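Local coordinates for cell division control protein Cdc48 (Mycobacterium smegmatis, PDB 5E7P), which probably binds and hydrolyses ATP as a Cdc48-type member of the AAA ATPase family, and holds ADP in two nucleotide pockets, at residues S31-D34 with S35-V39; L83-D86 with V87-S90; F571-A574 with R575-P579; S390-A394 with T395-S399. All coordinates share one frame; numbering follows the deposited sequence.

Starting from the N terminus, interaction 1 shapes the loop between strands 22-28 and 39-42, and interaction 2 turns strand 81-84 into helix 86-92; both lie in the Cdc48-type N-terminal domain. Those two touch directly, through Arg36 against Asp85 and Asp86. Interaction 4 comes next along the chain, where the loop after strand 385-388 starts helix 394-404, and interaction 3 follows at the end of helix 563-576. All four are local turns in series, so none nests in or crosses another. Interactions 3 and 4 do not touch, their nearest atoms being about 6 Å apart, yet both sit where the 385-388 region meets the second AAA module.

Interaction 1: residues S31-D34 with S35-V39; sequences SALD and SRRGV
Ala32 O takes two hydrogen bonds from further along the same loop, the turn that joins strands 22-28 and 39-42 in the Cdc48-type N-terminal domain, whose fold is of the double-psi beta-barrel kind. Arg37 NH1 lies 2.9 Å from Ala32 O, in the carbonyl plane and on a lone pair. Ser35 OG donates to the same oxygen over 3.1 Å but stands above that plane; a chi1 of 61°, which tucks OG between its own N and C, turns the hydroxyl back along the chain. Arg37 is extended from CG to NE, enough to bring its guanidinium alongside the earlier residues, with Leu33 O 3.1 Å above its plane, offset toward the rim. NH1 makes a further, weak bond to Ser35 O, while NE pairs with Glu436 of helix 427-448. Asp34 faces other partners: OD1 forms a salt bridge with Arg41 and OD2 accepts from Asn29. Ser31 O receives the backbone N of Asp34, and Arg36 N donates to Asp85 OD2. One water joins three backbone atoms of the loop: it lies 3.1 Å from Asp34 O, to which it may donate, and accepts from Arg37 N and, at 3.0 Å, from Val39 N.

Interaction 2: residues L83-D86 with V87-S90; sequences LLDD and VTLS
Asp85 OD1 receives two bonds from Thr88: the backbone N at 2.9 Å, met nearly in line with the carboxylate C-O bond, and the hydroxyl OG1, modelled very short and of doubtful exact length. With chi1 at 50° the carboxylate folds back over the start of the helix, and the Thr88 side chain crosses it at about a right angle. Val87 CG2 rests against the same oxygen at 3.2 Å. Next to this polar pair, Leu84 CD2 packs on Thr88 CG2 at 3.6 Å, and Leu84 CB meets Leu89 CD2 at 3.7 Å. Asp85 is thus the N-cap of helix 86-92, its side chain taking up the first-turn amide of Thr88, which has only a weak second bond, to Asp85 O, as the chain leaves strand 81-84 at the edge of the N-terminal domain's sheet. Its own carbonyl serves the helix, Asp85 O accepting from Leu89 N at 3.1 Å and 171°. In the next shell, Asp85 OD2 accepts from Arg36 N, and Asp86 OD2 forms a salt bridge with the side chain of the same arginine. Ala26 of strand 22-28 touches both Leu84 and Leu89, while Leu60 of strand 57-61 touches Leu84 and Thr88.

Interaction 3: residues F571-A574 with R575-P579; sequences FARA and RDSAP
The guanidinium of Arg575 lies flat along the helix that carries it, presenting one face to the backbone a turn earlier. Ala572 CA sits 3.4 Å above its plane, toward the rim, and Phe571 O lies further off over the same face. A bend at chi3, -94°, turns the chain so that the group runs back past Ala572, where NH2 comes to 3.8 Å from Ala572 CB. Arg575 N meanwhile donates to Phe571 O at 2.8 Å, nearly in line with the carbonyl bond, and Asp576 N continues the alpha-helical pattern to Ala572 O. Ser577 does something else: its OG swings back, chi1 -54°, and donates to Arg573 O at 2.6 Å, the donor tilted 20° from the carbonyl plane. This gives one carbonyl near the end of the helix, Arg573 O, a side-chain donor, while Ser577 N bonds to Ala574 O, three residues back, from above the carbonyl plane. The Arg573 side chain leaves on the same side as Ser577 OG: its NE makes a salt bridge with Glu386, and Ser577 OG also accepts from Gly388 N. Phe571 packs against Leu610 and Ile617 of helix 602-617 and, with Ala574, on Val582 of strand 580-585, while Arg573, Ala574 and Ser577 rest on His548 of strand 546-551.

Interaction 4: residues S390-A394 with T395-S399; sequences SLPDA and TARRS
Pro392 lays its CB against Ala396 CB at 3.6 Å and against the CG of Arg397 at 3.7 Å, its ring crossing the arginine chain at about a right angle. From there the arginine bends at chi3, -65°, and doubles back over the start of the helix. Its guanidinium has Ala394 CA 3.5 Å above one face, toward the rim, while at the edge, near its plane, NH1 reaches Pro392 O at 2.9 Å in a weak bond. The other nitrogens are held from outside: NH2 donates to Ala419 O, and NE makes a weak bond to Thr422 OG1. All this surrounds an N-cap, with Asp393 just before helix 394-404. Its OD1 accepts from Ala396 N at 2.8 Å and 168°, met nearly in line with the C-O bond, and so takes up an amide of the first turn. Asp393 O accepts from Arg397 N at 2.8 Å, and Ala394 O from Arg398 N, which sets the regular helix going. The second carboxylate oxygen, Asp393 OD2, forms a salt bridge with Arg544, linking this helix start to the chain leading into strand 546-551 of the second AAA module. The proline also neighbours a nucleotide pocket: the Pro392 side chain comes within about 4 Å of that of Val274, which binds ADP, and within about 10 Å of the nucleotide itself.

Interaction 1: residues S31-D34 with S35-V39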
ATOM      1  N   SER A  31      18.870 -16.153  16.906  1.00 69.85           N
ATOM      2  CA  SER A  31      19.500 -14.953  16.365  1.00 69.21           C
ATOM      3  C   SER A  31      18.862 -13.687  16.931  1.00 67.37           C
ATOM      4  O   SER A  31      17.680 -13.426  16.710  1.00 65.77           O
ATOM      5  CB  SER A  31      19.420 -14.946  14.837  1.00 69.06           C
ATOM      6  OG  SER A  31      20.022 -13.780  14.303  1.00 70.46           O
ATOM      7  N   ALA A  32      19.654 -12.901  17.656  1.00 67.68           N
ATOM      8  CA  ALA A  32      19.163 -11.673  18.276  1.00 66.49           C
ATOM      9  C   ALA A  32      18.790 -10.615  17.241  1.00 62.94           C
ATOM     10  O   ALA A  32      17.927  -9.771  17.487  1.00 60.69           O
ATOM     11  CB  ALA A  32      20.195 -11.121  19.249  1.00 68.91           C
ATOM     12  N   LEU A  33      19.445 -10.663  16.086  1.00 61.84           N
ATOM     13  CA  LEU A  33      19.189  -9.702  15.019  1.00 60.44           C
ATOM     14  C   LEU A  33      17.950 -10.071  14.207  1.00 57.43           C
ATOM     15  O   LEU A  33      17.536  -9.330  13.317  1.00 56.14           O
ATOM     16  CB  LEU A  33      20.404  -9.590  14.096  1.00 61.39           C
ATOM     17  CG  LEU A  33      21.686  -9.051  14.735  1.00 63.08           C
ATOM     18  CD1 LEU A  33      22.805  -8.989  13.710  1.00 63.24           C
ATOM     19  CD2 LEU A  33      21.440  -7.682  15.350  1.00 63.25           C
ATOM     20  N   ASP A  34      17.361 -11.219  14.522  1.00 57.29           N
ATOM     21  CA  ASP A  34      16.189 -11.697  13.805  1.00 56.82           C
ATOM     22  C   ASP A  34      14.989 -11.746  14.745  1.00 56.29           C
ATOM     23  O   ASP A  34      13.859 -11.996  14.321  1.00 54.79           O
ATOM     24  CB  ASP A  34      16.463 -13.089  13.227  1.00 58.34           C
ATOM     25  CG  ASP A  34      15.666 -13.369  11.967  1.00 58.05           C
ATOM     26  OD1 ASP A  34      15.501 -12.442  11.145  1.00 56.11           O
ATOM     27  OD2 ASP A  34      15.207 -14.518  11.796  1.00 59.77           O
ATOM     28  N   SER A  35      15.244 -11.492  16.024  1.00 57.63           N
ATOM     29  CA  SER A  35      14.230 -11.656  17.057  1.00 59.79           C
ATOM     30  C   SER A  35      13.631 -10.329  17.510  1.00 60.06           C
ATOM     31  O   SER A  35      14.248  -9.274  17.361  1.00 60.14           O
ATOM     32  CB  SER A  35      14.818 -12.398  18.260  1.00 62.76           C
ATOM     33  OG  SER A  35      15.895 -11.675  18.831  1.00 64.90           O
ATOM     34  N   ARG A  36      12.424 -10.403  18.061  1.00 61.26           N
ATOM     35  CA  ARG A  36      11.732  -9.243  18.615  1.00 64.17           C
ATOM     36  C   ARG A  36      11.490  -8.154  17.571  1.00 62.35           C
ATOM     37  O   ARG A  36      11.583  -6.962  17.865  1.00 63.30           O
ATOM     38  CB  ARG A  36      12.489  -8.691  19.830  1.00 68.99           C
ATOM     39  CG  ARG A  36      11.590  -8.340  21.003  1.00 72.18           C
ATOM     40  CD  ARG A  36      12.387  -7.952  22.241  1.00 76.52           C
ATOM     41  NE  ARG A  36      12.955  -9.113  22.921  1.00 79.24           N
ATOM     42  CZ  ARG A  36      13.552  -9.063  24.108  1.00 82.56           C
ATOM     43  NH1 ARG A  36      13.657  -7.908  24.751  1.00 84.00           N
ATOM     44  NH2 ARG A  36      14.041 -10.168  24.655  1.00 83.72           N
ATOM     45  N   ARG A  37      11.178  -8.578  16.350  1.00 59.80           N
ATOM     46  CA  ARG A  37      10.897  -7.654  15.255  1.00 57.16           C
ATOM     47  C   ARG A  37       9.561  -7.975  14.590  1.00 56.57           C
ATOM     48  O   ARG A  37       9.222  -7.411  13.549  1.00 58.09           O
ATOM     49  CB  ARG A  37      12.025  -7.688  14.222  1.00 54.70           C
ATOM     50  CG  ARG A  37      13.301  -6.998  14.678  1.00 54.31           C
ATOM     51  CD  ARG A  37      14.480  -7.363  13.792  1.00 53.03           C
ATOM     52  NE  ARG A  37      15.676  -6.594  14.131  1.00 54.84           N
ATOM     53  CZ  ARG A  37      16.510  -6.901  15.119  1.00 56.96           C
ATOM     54  NH1 ARG A  37      16.277  -7.960  15.882  1.00 58.77           N
ATOM     55  NH2 ARG A  37      17.576  -6.146  15.354  1.00 57.14           N
ATOM     56  N   GLY A  38       8.807  -8.886  15.198  1.00 53.30           N
ATOM     57  CA  GLY A  38       7.497  -9.257  14.694  1.00 49.26           C
ATOM     58  C   GLY A  38       7.564 -10.186  13.497  1.00 45.52           C
ATOM     59  O   GLY A  38       6.694 -10.155  12.628  1.00 43.78           O
ATOM     60  N   VAL A  39       8.594 -11.023  13.457  1.00 44.59           N
ATOM     61  CA  VAL A  39       8.808 -11.910  12.319  1.00 44.38           C
ATOM     62  C   VAL A  39       8.933 -13.371  12.741  1.00 45.27           C
ATOM     63  O   VAL A  39       9.735 -13.709  13.611  1.00 48.22           O
ATOM     64  CB  VAL A  39      10.068 -11.501  11.519  1.00 45.08           C
ATOM     65  CG1 VAL A  39      10.430 -12.575  10.500  1.00 44.80           C
ATOM     66  CG2 VAL A  39       9.858 -10.149  10.839  1.00 43.07           C
TER
HETATM   67  O   HOH W   1      11.060 -10.902  15.183  1.00 52.89           O

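Interaction 2: residues L83-D86 with V87-S90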
ATOM      1  N   LEU A  83      10.199 -20.943  13.310  1.00 53.12           N
ATOM      2  CA  LEU A  83      11.077 -20.232  14.233  1.00 56.01           C
ATOM      3  C   LEU A  83      10.383 -19.014  14.827  1.00 55.64           C
ATOM      4  O   LEU A  83       9.992 -18.093  14.109  1.00 54.70           O
ATOM      5  CB  LEU A  83      12.376 -19.812  13.545  1.00 58.18           C
ATOM      6  CG  LEU A  83      13.303 -20.943  13.107  1.00 61.10           C
ATOM      7  CD1 LEU A  83      14.617 -20.378  12.590  1.00 62.66           C
ATOM      8  CD2 LEU A  83      13.544 -21.908  14.255  1.00 62.74           C
ATOM      9  N   LEU A  84      10.235 -19.021  16.146  1.00 55.19           N
ATOM     10  CA  LEU A  84       9.583 -17.927  16.850  1.00 54.63           C
ATOM     11  C   LEU A  84      10.555 -17.308  17.848  1.00 58.46           C
ATOM     12  O   LEU A  84      11.335 -18.017  18.485  1.00 59.85           O
ATOM     13  CB  LEU A  84       8.330 -18.427  17.580  1.00 51.92           C
ATOM     14  CG  LEU A  84       7.072 -18.808  16.788  1.00 48.88           C
ATOM     15  CD1 LEU A  84       7.275 -20.048  15.931  1.00 46.90           C
ATOM     16  CD2 LEU A  84       5.897 -19.015  17.732  1.00 50.35           C
ATOM     17  N   ASP A  85      10.518 -15.985  17.977  1.00 60.48           N
ATOM     18  CA  ASP A  85      11.322 -15.313  18.992  1.00 63.97           C
ATOM     19  C   ASP A  85      10.658 -15.437  20.362  1.00 66.00           C
ATOM     20  O   ASP A  85       9.564 -15.994  20.478  1.00 65.46           O
ATOM     21  CB  ASP A  85      11.577 -13.847  18.624  1.00 64.80           C
ATOM     22  CG  ASP A  85      10.309 -13.099  18.252  1.00 64.58           C
ATOM     23  OD1 ASP A  85       9.253 -13.357  18.863  1.00 63.52           O
ATOM     24  OD2 ASP A  85      10.371 -12.241  17.347  1.00 65.58           O
ATOM     25  N   ASP A  86      11.317 -14.921  21.395  1.00 68.48           N
ATOM     26  CA  ASP A  86      10.831 -15.078  22.764  1.00 70.22           C
ATOM     27  C   ASP A  86       9.452 -14.463  22.999  1.00 67.85           C
ATOM     28  O   ASP A  86       8.614 -15.056  23.677  1.00 68.75           O
ATOM     29  CB  ASP A  86      11.845 -14.526  23.773  1.00 74.43           C
ATOM     30  CG  ASP A  86      12.315 -13.125  23.427  1.00 77.00           C
ATOM     31  OD1 ASP A  86      11.595 -12.412  22.697  1.00 75.34           O
ATOM     32  OD2 ASP A  86      13.408 -12.738  23.891  1.00 80.33           O
ATOM     33  N   VAL A  87       9.214 -13.282  22.435  1.00 65.57           N
ATOM     34  CA  VAL A  87       7.940 -12.598  22.637  1.00 64.30           C
ATOM     35  C   VAL A  87       6.786 -13.263  21.886  1.00 62.30           C
ATOM     36  O   VAL A  87       5.646 -13.232  22.346  1.00 62.16           O
ATOM     37  CB  VAL A  87       8.011 -11.097  22.266  1.00 62.79           C
ATOM     38  CG1 VAL A  87       8.896 -10.348  23.252  1.00 64.50           C
ATOM     39  CG2 VAL A  87       8.507 -10.917  20.846  1.00 60.90           C
ATOM     40  N   THR A  88       7.084 -13.865  20.738  1.00 59.84           N
ATOM     41  CA  THR A  88       6.057 -14.545  19.953  1.00 56.47           C
ATOM     42  C   THR A  88       5.616 -15.831  20.641  1.00 56.02           C
ATOM     43  O   THR A  88       4.424 -16.135  20.700  1.00 56.21           O
ATOM     44  CB  THR A  88       6.535 -14.865  18.523  1.00 53.88           C
ATOM     45  OG1 THR A  88       7.019 -13.669  17.900  1.00 53.59           O
ATOM     46  CG2 THR A  88       5.397 -15.427  17.696  1.00 50.85           C
ATOM     47  N   LEU A  89       6.585 -16.582  21.157  1.00 55.86           N
ATOM     48  CA  LEU A  89       6.297 -17.783  21.934  1.00 56.53           C
ATOM     49  C   LEU A  89       5.400 -17.440  23.116  1.00 55.78           C
ATOM     50  O   LEU A  89       4.483 -18.188  23.454  1.00 56.47           O
ATOM     51  CB  LEU A  89       7.592 -18.424  22.438  1.00 59.08           C
ATOM     52  CG  LEU A  89       8.478 -19.143  21.421  1.00 60.00           C
ATOM     53  CD1 LEU A  89       9.739 -19.657  22.093  1.00 62.67           C
ATOM     54  CD2 LEU A  89       7.721 -20.287  20.763  1.00 59.56           C
ATOM     55  N   SER A  90       5.670 -16.296  23.733  1.00 53.66           N
ATOM     56  CA  SER A  90       4.883 -15.821  24.862  1.00 51.18           C
ATOM     57  C   SER A  90       3.491 -15.369  24.424  1.00 48.37           C
ATOM     58  O   SER A  90       2.497 -15.681  25.079  1.00 49.52           O
ATOM     59  CB  SER A  90       5.617 -14.680  25.568  1.00 51.89           C
ATOM     60  OG  SER A  90       4.850 -14.165  26.638  1.00 53.42           O
TER

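Interaction 3: residues F571-A574 with R575-P579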
ATOM      1  N   PHE A 571     -10.184  11.157 -13.389  1.00 30.42           N
ATOM      2  CA  PHE A 571      -9.391  11.624 -14.516  1.00 30.05           C
ATOM      3  C   PHE A 571      -8.709  12.954 -14.233  1.00 30.71           C
ATOM      4  O   PHE A 571      -7.563  13.160 -14.632  1.00 31.75           O
ATOM      5  CB  PHE A 571     -10.240  11.697 -15.787  1.00 31.56           C
ATOM      6  CG  PHE A 571     -10.485  10.356 -16.420  1.00 31.41           C
ATOM      7  CD1 PHE A 571     -11.550   9.568 -16.012  1.00 31.10           C
ATOM      8  CD2 PHE A 571      -9.636   9.874 -17.406  1.00 29.16           C
ATOM      9  CE1 PHE A 571     -11.770   8.325 -16.586  1.00 30.67           C
ATOM     10  CE2 PHE A 571      -9.851   8.635 -17.984  1.00 28.32           C
ATOM     11  CZ  PHE A 571     -10.920   7.860 -17.574  1.00 29.82           C
ATOM     12  N   ALA A 572      -9.407  13.846 -13.532  1.00 30.39           N
ATOM     13  CA  ALA A 572      -8.830  15.134 -13.154  1.00 28.98           C
ATOM     14  C   ALA A 572      -7.628  14.947 -12.235  1.00 26.64           C
ATOM     15  O   ALA A 572      -6.658  15.699 -12.318  1.00 26.39           O
ATOM     16  CB  ALA A 572      -9.873  16.031 -12.490  1.00 28.37           C
ATOM     17  N   ARG A 573      -7.695  13.946 -11.362  1.00 25.58           N
ATOM     18  CA  ARG A 573      -6.565  13.638 -10.492  1.00 28.98           C
ATOM     19  C   ARG A 573      -5.409  13.065 -11.307  1.00 28.33           C
ATOM     20  O   ARG A 573      -4.243  13.316 -11.011  1.00 27.08           O
ATOM     21  CB  ARG A 573      -6.955  12.650  -9.390  1.00 28.86           C
ATOM     22  CG  ARG A 573      -5.902  12.536  -8.289  1.00 30.29           C
ATOM     23  CD  ARG A 573      -6.002  11.227  -7.517  1.00 35.25           C
ATOM     24  NE  ARG A 573      -7.357  10.965  -7.046  1.00 41.64           N
ATOM     25  CZ  ARG A 573      -8.134   9.991  -7.509  1.00 42.92           C
ATOM     26  NH1 ARG A 573      -7.686   9.174  -8.451  1.00 39.17           N
ATOM     27  NH2 ARG A 573      -9.358   9.831  -7.022  1.00 46.37           N
ATOM     28  N   ALA A 574      -5.744  12.296 -12.335  1.00 27.17           N
ATOM     29  CA  ALA A 574      -4.735  11.682 -13.185  1.00 27.80           C
ATOM     30  C   ALA A 574      -4.025  12.739 -14.022  1.00 30.01           C
ATOM     31  O   ALA A 574      -2.799  12.731 -14.138  1.00 30.69           O
ATOM     32  CB  ALA A 574      -5.367  10.621 -14.078  1.00 25.23           C
ATOM     33  N   ARG A 575      -4.802  13.650 -14.598  1.00 31.92           N
ATOM     34  CA  ARG A 575      -4.242  14.743 -15.387  1.00 35.04           C
ATOM     35  C   ARG A 575      -3.305  15.610 -14.550  1.00 35.18           C
ATOM     36  O   ARG A 575      -2.239  16.012 -15.014  1.00 36.13           O
ATOM     37  CB  ARG A 575      -5.356  15.604 -15.998  1.00 39.20           C
ATOM     38  CG  ARG A 575      -5.964  15.027 -17.267  1.00 43.61           C
ATOM     39  CD  ARG A 575      -6.933  16.004 -17.930  1.00 49.21           C
ATOM     40  NE  ARG A 575      -8.316  15.787 -17.511  1.00 54.60           N
ATOM     41  CZ  ARG A 575      -8.961  16.536 -16.620  1.00 59.68           C
ATOM     42  NH1 ARG A 575      -8.353  17.566 -16.048  1.00 61.71           N
ATOM     43  NH2 ARG A 575     -10.219  16.256 -16.306  1.00 61.63           N
ATOM     44  N   ASP A 576      -3.707  15.886 -13.311  1.00 34.23           N
ATOM     45  CA  ASP A 576      -2.935  16.753 -12.424  1.00 34.96           C
ATOM     46  C   ASP A 576      -1.722  16.057 -11.811  1.00 35.96           C
ATOM     47  O   ASP A 576      -0.844  16.714 -11.254  1.00 38.29           O
ATOM     48  CB  ASP A 576      -3.828  17.317 -11.312  1.00 37.75           C
ATOM     49  CG  ASP A 576      -4.877  18.287 -11.835  1.00 41.25           C
ATOM     50  OD1 ASP A 576      -4.711  18.805 -12.960  1.00 43.28           O
ATOM     51  OD2 ASP A 576      -5.866  18.539 -11.117  1.00 41.78           O
ATOM     52  N   SER A 577      -1.673  14.733 -11.916  1.00 35.50           N
ATOM     53  CA  SER A 577      -0.605  13.959 -11.287  1.00 36.09           C
ATOM     54  C   SER A 577       0.353  13.321 -12.291  1.00 34.67           C
ATOM     55  O   SER A 577       1.209  12.526 -11.906  1.00 32.92           O
ATOM     56  CB  SER A 577      -1.197  12.871 -10.387  1.00 36.20           C
ATOM     57  OG  SER A 577      -2.111  13.420  -9.457  1.00 37.42           O
ATOM     58  N   ALA A 578       0.203  13.673 -13.567  1.00 34.18           N
ATOM     59  CA  ALA A 578       1.016  13.113 -14.650  1.00 33.46           C
ATOM     60  C   ALA A 578       2.513  13.125 -14.340  1.00 35.35           C
ATOM     61  O   ALA A 578       3.010  14.076 -13.738  1.00 38.61           O
ATOM     62  CB  ALA A 578       0.740  13.859 -15.942  1.00 33.45           C
ATOM     63  N   PRO A 579       3.244  12.073 -14.758  1.00 32.96           N
ATOM     64  CA  PRO A 579       2.814  10.910 -15.550  1.00 30.49           C
ATOM     65  C   PRO A 579       1.894   9.950 -14.793  1.00 30.33           C
ATOM     66  O   PRO A 579       2.189   9.558 -13.661  1.00 29.30           O
ATOM     67  CB  PRO A 579       4.136  10.220 -15.901  1.00 28.06           C
ATOM     68  CG  PRO A 579       5.062  10.617 -14.814  1.00 28.41           C
ATOM     69  CD  PRO A 579       4.688  12.025 -14.465  1.00 31.12           C
TER

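Interaction 4: residues S390-A394 with T395-S399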
ATOM      1  N   SER A 390       3.314   9.198  -6.334  1.00 27.69           N
ATOM      2  CA  SER A 390       3.739   7.924  -6.896  1.00 25.82           C
ATOM      3  C   SER A 390       4.843   7.255  -6.077  1.00 25.74           C
ATOM      4  O   SER A 390       5.594   7.926  -5.371  1.00 26.69           O
ATOM      5  CB  SER A 390       4.217   8.131  -8.331  1.00 29.50           C
ATOM      6  OG  SER A 390       4.826   6.958  -8.833  1.00 34.27           O
ATOM      7  N   LEU A 391       4.927   5.929  -6.174  1.00 25.55           N
ATOM      8  CA  LEU A 391       6.028   5.169  -5.588  1.00 25.65           C
ATOM      9  C   LEU A 391       7.340   5.595  -6.227  1.00 25.49           C
ATOM     10  O   LEU A 391       7.382   5.904  -7.418  1.00 26.60           O
ATOM     11  CB  LEU A 391       5.846   3.664  -5.816  1.00 26.31           C
ATOM     12  CG  LEU A 391       4.719   2.882  -5.134  1.00 27.82           C
ATOM     13  CD1 LEU A 391       4.608   1.500  -5.757  1.00 25.77           C
ATOM     14  CD2 LEU A 391       4.952   2.769  -3.641  1.00 27.94           C
ATOM     15  N   PRO A 392       8.422   5.605  -5.436  1.00 22.93           N
ATOM     16  CA  PRO A 392       9.748   5.911  -5.977  1.00 22.11           C
ATOM     17  C   PRO A 392      10.285   4.758  -6.821  1.00 27.99           C
ATOM     18  O   PRO A 392      10.223   3.606  -6.387  1.00 28.86           O
ATOM     19  CB  PRO A 392      10.603   6.076  -4.716  1.00 19.82           C
ATOM     20  CG  PRO A 392       9.913   5.251  -3.679  1.00 18.74           C
ATOM     21  CD  PRO A 392       8.450   5.381  -3.979  1.00 19.72           C
ATOM     22  N   ASP A 393      10.803   5.056  -8.011  1.00 29.92           N
ATOM     23  CA  ASP A 393      11.518   4.038  -8.775  1.00 32.30           C
ATOM     24  C   ASP A 393      12.902   3.823  -8.168  1.00 33.40           C
ATOM     25  O   ASP A 393      13.252   4.473  -7.181  1.00 33.13           O
ATOM     26  CB  ASP A 393      11.605   4.390 -10.266  1.00 33.98           C
ATOM     27  CG  ASP A 393      12.297   5.721 -10.530  1.00 36.55           C
ATOM     28  OD1 ASP A 393      12.977   6.262  -9.631  1.00 35.98           O
ATOM     29  OD2 ASP A 393      12.164   6.224 -11.666  1.00 38.61           O
ATOM     30  N   ALA A 394      13.681   2.918  -8.755  1.00 33.35           N
ATOM     31  CA  ALA A 394      15.005   2.592  -8.231  1.00 33.01           C
ATOM     32  C   ALA A 394      15.890   3.832  -8.065  1.00 32.38           C
ATOM     33  O   ALA A 394      16.595   3.972  -7.067  1.00 32.21           O
ATOM     34  CB  ALA A 394      15.689   1.558  -9.118  1.00 32.66           C
ATOM     35  N   THR A 395      15.838   4.732  -9.043  1.00 32.51           N
ATOM     36  CA  THR A 395      16.610   5.969  -8.981  1.00 34.11           C
ATOM     37  C   THR A 395      16.153   6.842  -7.815  1.00 33.30           C
ATOM     38  O   THR A 395      16.969   7.322  -7.023  1.00 35.35           O
ATOM     39  CB  THR A 395      16.486   6.776 -10.284  1.00 31.94           C
ATOM     40  OG1 THR A 395      16.871   5.955 -11.392  1.00 36.64           O
ATOM     41  CG2 THR A 395      17.379   7.997 -10.231  1.00 27.96           C
ATOM     42  N   ALA A 396      14.843   7.041  -7.716  1.00 28.38           N
ATOM     43  CA  ALA A 396      14.266   7.833  -6.635  1.00 27.07           C
ATOM     44  C   ALA A 396      14.570   7.224  -5.268  1.00 29.10           C
ATOM     45  O   ALA A 396      14.806   7.943  -4.297  1.00 32.04           O
ATOM     46  CB  ALA A 396      12.766   7.985  -6.833  1.00 22.94           C
ATOM     47  N   ARG A 397      14.569   5.896  -5.195  1.00 28.14           N
ATOM     48  CA  ARG A 397      14.873   5.210  -3.944  1.00 29.17           C
ATOM     49  C   ARG A 397      16.309   5.468  -3.491  1.00 31.67           C
ATOM     50  O   ARG A 397      16.570   5.639  -2.300  1.00 31.47           O
ATOM     51  CB  ARG A 397      14.593   3.706  -4.051  1.00 25.28           C
ATOM     52  CG  ARG A 397      13.119   3.371  -4.218  1.00 22.35           C
ATOM     53  CD  ARG A 397      12.819   1.910  -3.904  1.00 20.82           C
ATOM     54  NE  ARG A 397      13.456   0.976  -4.830  1.00 19.93           N
ATOM     55  CZ  ARG A 397      12.945   0.622  -6.005  1.00 21.16           C
ATOM     56  NH1 ARG A 397      11.793   1.132  -6.416  1.00 19.14           N
ATOM     57  NH2 ARG A 397      13.591  -0.239  -6.778  1.00 23.05           N
ATOM     58  N   ARG A 398      17.238   5.498  -4.441  1.00 33.80           N
ATOM     59  CA  ARG A 398      18.627   5.795  -4.117  1.00 35.09           C
ATOM     60  C   ARG A 398      18.764   7.229  -3.616  1.00 34.91           C
ATOM     61  O   ARG A 398      19.538   7.500  -2.698  1.00 35.48           O
ATOM     62  CB  ARG A 398      19.545   5.550  -5.318  1.00 37.63           C
ATOM     63  CG  ARG A 398      20.990   5.953  -5.066  1.00 40.12           C
ATOM     64  CD  ARG A 398      21.953   5.254  -6.001  1.00 44.14           C
ATOM     65  NE  ARG A 398      23.338   5.594  -5.686  1.00 48.95           N
ATOM     66  CZ  ARG A 398      24.398   4.965  -6.185  1.00 51.66           C
ATOM     67  NH1 ARG A 398      24.239   3.953  -7.027  1.00 50.54           N
ATOM     68  NH2 ARG A 398      25.620   5.348  -5.835  1.00 54.75           N
ATOM     69  N   SER A 399      18.000   8.139  -4.213  1.00 35.18           N
ATOM     70  CA  SER A 399      17.976   9.531  -3.770  1.00 37.52           C
ATOM     71  C   SER A 399      17.483   9.639  -2.330  1.00 38.51           C
ATOM     72  O   SER A 399      18.012  10.417  -1.534  1.00 39.78           O
ATOM     73  CB  SER A 399      17.088  10.379  -4.685  1.00 38.01           C
ATOM     74  OG  SER A 399      17.672  10.553  -5.964  1.00 41.91           O
TER